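Local coordinates for protein discoidin-2 (Dictyostelium discoideum, PDB 2VM9) that binds galactose and N-acetylgalactosamine as a trimeric, calcium-containing lectin, and may take part in spore formation and in building the spore coat, at residues Ser158-Gly172 and Val243-Asn256. Numbering follows the deposited sequence.
Sequences SYSNPSVQVGEVSIG and VYDLTFDYVAVEFN
The ring of Tyr250 lies flat across the backbone of Gly167, with Gly167 N 3.4 Å above the ring plane and over its centre. CG of Tyr250 sits between its own backbone N and carbonyl carbon (chi1 76°), which folds the ring across onto the neighbouring strand; CE2 comes within 3.3 Å of Gly167 CA, and with no side chain on that residue the ring packs directly on the backbone. Phe231 meets the same tyrosine edge-to-face. Beside the ring, Tyr250 N bonds to Gly167 O at 2.8 Å, while a longer return bond runs from Gly167 N to Tyr250 O; a water is held by both carbonyl oxygens.

Strands 163-170 and 243-254 pair antiparallel from Ser163–Glu254 to Ser170–Thr247, with two backbone bonds at every hydrogen-bonded pair. At the far end the Ser170 and Thr247 hydroxyls approach to 2.6 Å, OG to OG1. Next, Asp245 swings its carboxylate past Ile171, CG anti to the backbone N (chi1 -162°), and OD1 takes an almost straight bond from Gly172 N (2.9 Å, 177°), met from above the carboxylate plane. A classic bulge at Tyr244 and Asp245, facing Asp209, shapes this end, and Lys207 holds the other carboxylate oxygen. Glu168 and Asp249 lie close, but Lys206 bridges to both and probably offsets their repulsion. Near the linker, Pro162 CB presses on Val253 CG1 at 3.5 Å, and that methyl also lies over one face of the Phe255 ring, toward its rim.

The side chains of Val169, Ile171 and Leu246 pack on strand 230-237, whereas Val166 packs against Ile200 of a neighbouring subunit. The pair thus forms part of one sheet of the H-type lectin β-sandwich, joining its first and last strands, with the carbohydrate-binding Asp209 beside the bulge.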
loop_
_atom_site.group_PDB
_atom_site.type_symbol
_atom_site.label_atom_id
_atom_site.label_comp_id
_atom_site.label_asym_id
_atom_site.label_seq_id
_atom_site.Cartn_x
_atom_site.Cartn_y
_atom_site.Cartn_z
ATOM N N SER A 158 3.423 2.053 12.597
ATOM C CA SER A 158 1.985 2.142 12.889
ATOM C C SER A 158 1.341 3.308 12.146
ATOM O O SER A 158 0.136 3.293 11.891
ATOM C CB SER A 158 1.748 2.325 14.387
ATOM O OG SER A 158 2.533 3.396 14.886
ATOM N N TYR A 159 2.155 4.301 11.792
ATOM C CA TYR A 159 1.665 5.497 11.092
ATOM C C TYR A 159 1.585 5.369 9.571
ATOM O O TYR A 159 1.224 6.332 8.885
ATOM C CB TYR A 159 2.514 6.725 11.464
ATOM C CG TYR A 159 4.015 6.610 11.259
ATOM C CD1 TYR A 159 4.572 6.375 9.996
ATOM C CD2 TYR A 159 4.886 6.765 12.335
ATOM C CE1 TYR A 159 5.972 6.286 9.828
ATOM C CE2 TYR A 159 6.260 6.684 12.184
ATOM C CZ TYR A 159 6.800 6.445 10.942
ATOM O OH TYR A 159 8.172 6.367 10.831
ATOM N N SER A 160 1.933 4.206 9.020
ATOM C CA SER A 160 1.991 4.104 7.560
ATOM C C SER A 160 0.645 3.725 6.952
ATOM O O SER A 160 -0.184 3.088 7.596
ATOM C CB SER A 160 3.064 3.117 7.128
ATOM O OG SER A 160 2.819 1.896 7.760
ATOM N N ASN A 161 0.442 4.144 5.713
ATOM C CA ASN A 161 -0.768 3.813 4.956
ATOM C C ASN A 161 -2.072 4.221 5.666
ATOM O O ASN A 161 -3.004 3.424 5.699
ATOM C CB ASN A 161 -0.848 2.290 4.690
ATOM C CG ASN A 161 0.461 1.694 4.170
ATOM O OD1 ASN A 161 1.120 0.902 4.872
ATOM N ND2 ASN A 161 0.846 2.071 2.947
ATOM N N PRO A 162 -2.160 5.452 6.225
ATOM C CA PRO A 162 -3.410 5.767 6.935
ATOM C C PRO A 162 -4.565 5.973 5.949
ATOM O O PRO A 162 -4.329 6.190 4.770
ATOM C CB PRO A 162 -3.073 7.084 7.651
ATOM C CG PRO A 162 -2.099 7.733 6.767
ATOM C CD PRO A 162 -1.238 6.608 6.221
ATOM N N SER A 163 -5.795 5.837 6.428
ATOM C CA SER A 163 -6.993 6.132 5.665
ATOM C C SER A 163 -7.452 7.516 6.134
ATOM O O SER A 163 -7.222 7.892 7.289
ATOM C CB SER A 163 -8.078 5.108 5.973
ATOM O OG SER A 163 -7.774 3.830 5.396
ATOM N N VAL A 164 -8.081 8.258 5.229
ATOM C CA VAL A 164 -8.388 9.671 5.472
ATOM C C VAL A 164 -9.761 10.012 4.885
ATOM O O VAL A 164 -10.074 9.622 3.775
ATOM C CB VAL A 164 -7.299 10.594 4.837
ATOM C CG1 VAL A 164 -7.708 12.065 4.889
ATOM C CG2 VAL A 164 -5.933 10.406 5.510
ATOM N N GLN A 165 -10.575 10.748 5.638
ATOM C CA GLN A 165 -11.749 11.395 5.059
ATOM C C GLN A 165 -11.724 12.843 5.517
ATOM O O GLN A 165 -11.189 13.161 6.580
ATOM C CB GLN A 165 -13.049 10.728 5.482
ATOM C CG GLN A 165 -13.192 9.261 5.028
ATOM C CD GLN A 165 -14.506 8.686 5.425
ATOM O OE1 GLN A 165 -15.553 9.041 4.862
ATOM N NE2 GLN A 165 -14.489 7.808 6.419
ATOM N N VAL A 166 -12.308 13.710 4.708
ATOM C CA VAL A 166 -12.213 15.131 4.983
ATOM C C VAL A 166 -13.588 15.778 4.850
ATOM O O VAL A 166 -14.517 15.221 4.223
ATOM C CB VAL A 166 -11.222 15.835 4.023
ATOM C CG1 VAL A 166 -9.816 15.208 4.085
ATOM C CG2 VAL A 166 -11.782 15.832 2.601
ATOM N N GLY A 167 -13.721 16.973 5.410
ATOM C CA GLY A 167 -14.986 17.687 5.246
ATOM C C GLY A 167 -14.879 19.052 5.908
ATOM O O GLY A 167 -13.814 19.465 6.353
ATOM N N GLU A 168 -15.997 19.747 5.943
ATOM C CA GLU A 168 -16.034 21.047 6.594
ATOM C C GLU A 168 -17.281 21.132 7.452
ATOM O O GLU A 168 -18.275 20.444 7.207
ATOM C CB GLU A 168 -15.983 22.182 5.586
ATOM C CG GLU A 168 -17.183 22.355 4.675
ATOM C CD GLU A 168 -17.206 23.775 4.075
ATOM O OE1 GLU A 168 -16.359 24.088 3.234
ATOM O OE2 GLU A 168 -18.075 24.583 4.471
ATOM N N VAL A 169 -17.227 21.989 8.450
ATOM C CA VAL A 169 -18.351 22.140 9.349
ATOM C C VAL A 169 -18.363 23.589 9.857
ATOM O O VAL A 169 -17.317 24.136 10.157
ATOM C CB VAL A 169 -18.294 21.088 10.510
ATOM C CG1 VAL A 169 -16.950 21.102 11.224
ATOM C CG2 VAL A 169 -19.465 21.245 11.483
ATOM N N SER A 170 -19.549 24.172 9.958
ATOM C CA SER A 170 -19.705 25.554 10.437
ATOM C C SER A 170 -20.785 25.599 11.491
ATOM O O SER A 170 -21.579 24.663 11.633
ATOM C CB SER A 170 -20.145 26.471 9.281
ATOM O OG SER A 170 -19.224 26.467 8.194
ATOM N N ILE A 171 -20.828 26.699 12.239
ATOM C CA ILE A 171 -21.948 26.896 13.157
ATOM C C ILE A 171 -23.232 27.006 12.334
ATOM O O ILE A 171 -24.203 26.279 12.589
ATOM C CB ILE A 171 -21.751 28.161 14.014
ATOM C CG1 ILE A 171 -20.462 28.035 14.841
ATOM C CG2 ILE A 171 -22.977 28.361 14.948
ATOM C CD1 ILE A 171 -20.088 29.279 15.652
ATOM N N GLY A 172 -23.231 27.910 11.350
ATOM C CA GLY A 172 -24.307 27.958 10.370
ATOM C C GLY A 172 -25.536 28.695 10.841
ATOM O O GLY A 172 -26.532 28.785 10.107
ATOM N N VAL A 243 -20.096 35.494 18.664
ATOM C CA VAL A 243 -19.534 34.820 17.480
ATOM C C VAL A 243 -20.668 34.579 16.485
ATOM O O VAL A 243 -21.642 33.908 16.819
ATOM C CB VAL A 243 -18.872 33.475 17.854
ATOM C CG1 VAL A 243 -18.463 32.689 16.581
ATOM C CG2 VAL A 243 -17.673 33.707 18.800
ATOM N N TYR A 244 -20.546 35.159 15.282
ATOM C CA TYR A 244 -21.601 35.083 14.259
ATOM C C TYR A 244 -21.537 33.763 13.492
ATOM O O TYR A 244 -22.558 33.084 13.296
ATOM C CB TYR A 244 -21.442 36.281 13.304
ATOM C CG TYR A 244 -22.568 36.470 12.335
ATOM C CD1 TYR A 244 -23.574 37.398 12.611
ATOM C CD2 TYR A 244 -22.635 35.735 11.155
ATOM C CE1 TYR A 244 -24.599 37.606 11.729
ATOM C CE2 TYR A 244 -23.682 35.926 10.259
ATOM C CZ TYR A 244 -24.653 36.878 10.567
ATOM O OH TYR A 244 -25.708 37.104 9.713
ATOM N N ASP A 245 -20.330 33.383 13.076
ATOM C CA ASP A 245 -20.119 32.074 12.445
ATOM C C ASP A 245 -18.633 31.695 12.531
ATOM O O ASP A 245 -17.755 32.565 12.684
ATOM C CB ASP A 245 -20.564 32.108 10.965
ATOM C CG ASP A 245 -20.792 30.713 10.378
ATOM O OD1 ASP A 245 -20.938 29.752 11.152
ATOM O OD2 ASP A 245 -20.836 30.582 9.129
ATOM N N LEU A 246 -18.368 30.395 12.484
ATOM C CA LEU A 246 -16.998 29.871 12.369
ATOM C C LEU A 246 -17.086 28.684 11.460
ATOM O O LEU A 246 -18.101 27.961 11.490
ATOM C CB LEU A 246 -16.475 29.376 13.721
ATOM C CG LEU A 246 -16.183 30.430 14.787
ATOM C CD1 LEU A 246 -16.017 29.728 16.145
ATOM C CD2 LEU A 246 -14.942 31.242 14.405
ATOM N N THR A 247 -16.021 28.442 10.696
ATOM C CA THR A 247 -15.952 27.252 9.839
ATOM C C THR A 247 -14.624 26.549 10.052
ATOM O O THR A 247 -13.584 27.202 10.090
ATOM C CB THR A 247 -16.088 27.603 8.327
ATOM O OG1 THR A 247 -17.328 28.277 8.098
ATOM C CG2 THR A 247 -16.024 26.330 7.476
ATOM N N PHE A 248 -14.672 25.223 10.180
ATOM C CA PHE A 248 -13.454 24.399 10.192
ATOM C C PHE A 248 -13.435 23.412 9.034
ATOM O O PHE A 248 -14.471 22.817 8.694
ATOM C CB PHE A 248 -13.351 23.601 11.496
ATOM C CG PHE A 248 -13.104 24.462 12.714
ATOM C CD1 PHE A 248 -11.796 24.733 13.125
ATOM C CD2 PHE A 248 -14.171 25.019 13.416
ATOM C CE1 PHE A 248 -11.540 25.556 14.244
ATOM C CE2 PHE A 248 -13.944 25.840 14.556
ATOM C CZ PHE A 248 -12.633 26.126 14.951
ATOM N N ASP A 249 -12.244 23.189 8.475
ATOM C CA ASP A 249 -12.036 21.966 7.700
ATOM C C ASP A 249 -11.565 20.910 8.692
ATOM O O ASP A 249 -10.837 21.214 9.646
ATOM C CB ASP A 249 -10.972 22.170 6.628
ATOM C CG ASP A 249 -11.563 22.650 5.298
ATOM O OD1 ASP A 249 -12.815 22.624 5.145
ATOM O OD2 ASP A 249 -10.778 23.062 4.420
ATOM N N TYR A 250 -11.968 19.669 8.471
ATOM C CA TYR A 250 -11.430 18.582 9.281
ATOM C C TYR A 250 -10.764 17.524 8.411
ATOM O O TYR A 250 -11.128 17.341 7.236
ATOM C CB TYR A 250 -12.512 17.943 10.155
ATOM C CG TYR A 250 -13.473 17.016 9.409
ATOM C CD1 TYR A 250 -13.115 15.674 9.135
ATOM C CD2 TYR A 250 -14.725 17.466 8.993
ATOM C CE1 TYR A 250 -13.982 14.821 8.455
ATOM C CE2 TYR A 250 -15.625 16.606 8.304
ATOM C CZ TYR A 250 -15.235 15.281 8.057
ATOM O OH TYR A 250 -16.088 14.426 7.385
ATOM N N VAL A 251 -9.800 16.832 9.014
ATOM C CA VAL A 251 -9.118 15.709 8.365
ATOM C C VAL A 251 -9.182 14.569 9.384
ATOM O O VAL A 251 -8.598 14.667 10.458
ATOM C CB VAL A 251 -7.661 16.060 7.980
ATOM C CG1 VAL A 251 -6.948 14.836 7.360
ATOM C CG2 VAL A 251 -7.617 17.264 6.971
ATOM N N ALA A 252 -9.982 13.547 9.070
ATOM C CA ALA A 252 -10.120 12.386 9.936
ATOM C C ALA A 252 -9.163 11.325 9.407
ATOM O O ALA A 252 -9.194 11.008 8.205
ATOM C CB ALA A 252 -11.523 11.880 9.908
ATOM N N VAL A 253 -8.316 10.810 10.290
ATOM C CA VAL A 253 -7.263 9.875 9.884
ATOM C C VAL A 253 -7.404 8.580 10.673
ATOM O O VAL A 253 -7.444 8.583 11.898
ATOM C CB VAL A 253 -5.835 10.455 10.103
ATOM C CG1 VAL A 253 -4.773 9.472 9.589
ATOM C CG2 VAL A 253 -5.675 11.818 9.404
ATOM N N GLU A 254 -7.447 7.459 9.951
ATOM C CA GLU A 254 -7.549 6.146 10.603
ATOM C C GLU A 254 -6.245 5.402 10.414
ATOM O O GLU A 254 -5.787 5.251 9.281
ATOM C CB GLU A 254 -8.690 5.334 9.985
ATOM C CG GLU A 254 -8.962 4.036 10.752
ATOM C CD GLU A 254 -9.790 3.027 9.978
ATOM O OE1 GLU A 254 -9.823 3.085 8.732
ATOM O OE2 GLU A 254 -10.377 2.144 10.641
ATOM N N PHE A 255 -5.659 4.932 11.519
ATOM C CA PHE A 255 -4.342 4.317 11.482
ATOM C C PHE A 255 -4.418 2.812 11.544
ATOM O O PHE A 255 -5.332 2.251 12.152
ATOM C CB PHE A 255 -3.483 4.801 12.651
ATOM C CG PHE A 255 -3.172 6.262 12.605
ATOM C CD1 PHE A 255 -2.238 6.757 11.701
ATOM C CD2 PHE A 255 -3.810 7.146 13.471
ATOM C CE1 PHE A 255 -1.935 8.111 11.660
ATOM C CE2 PHE A 255 -3.524 8.515 13.434
ATOM C CZ PHE A 255 -2.585 8.998 12.538
ATOM N N ASN A 256 -3.451 2.176 10.891
ATOM C CA ASN A 256 -3.121 0.773 11.136
ATOM C C ASN A 256 -4.249 -0.187 10.757
ATOM O O ASN A 256 -4.377 -1.276 11.332
ATOM C CB ASN A 256 -2.717 0.585 12.618
ATOM C CG ASN A 256 -1.764 -0.585 12.824
ATOM O OD1 ASN A 256 -0.831 -0.784 12.040
ATOM N ND2 ASN A 256 -2.005 -1.369 13.877
HETATM O O HOH W 1 -1.544 3.849 9.889
HETATM O O HOH W 2 -7.729 2.102 7.116
HETATM O O HOH W 3 -11.280 19.266 5.038
#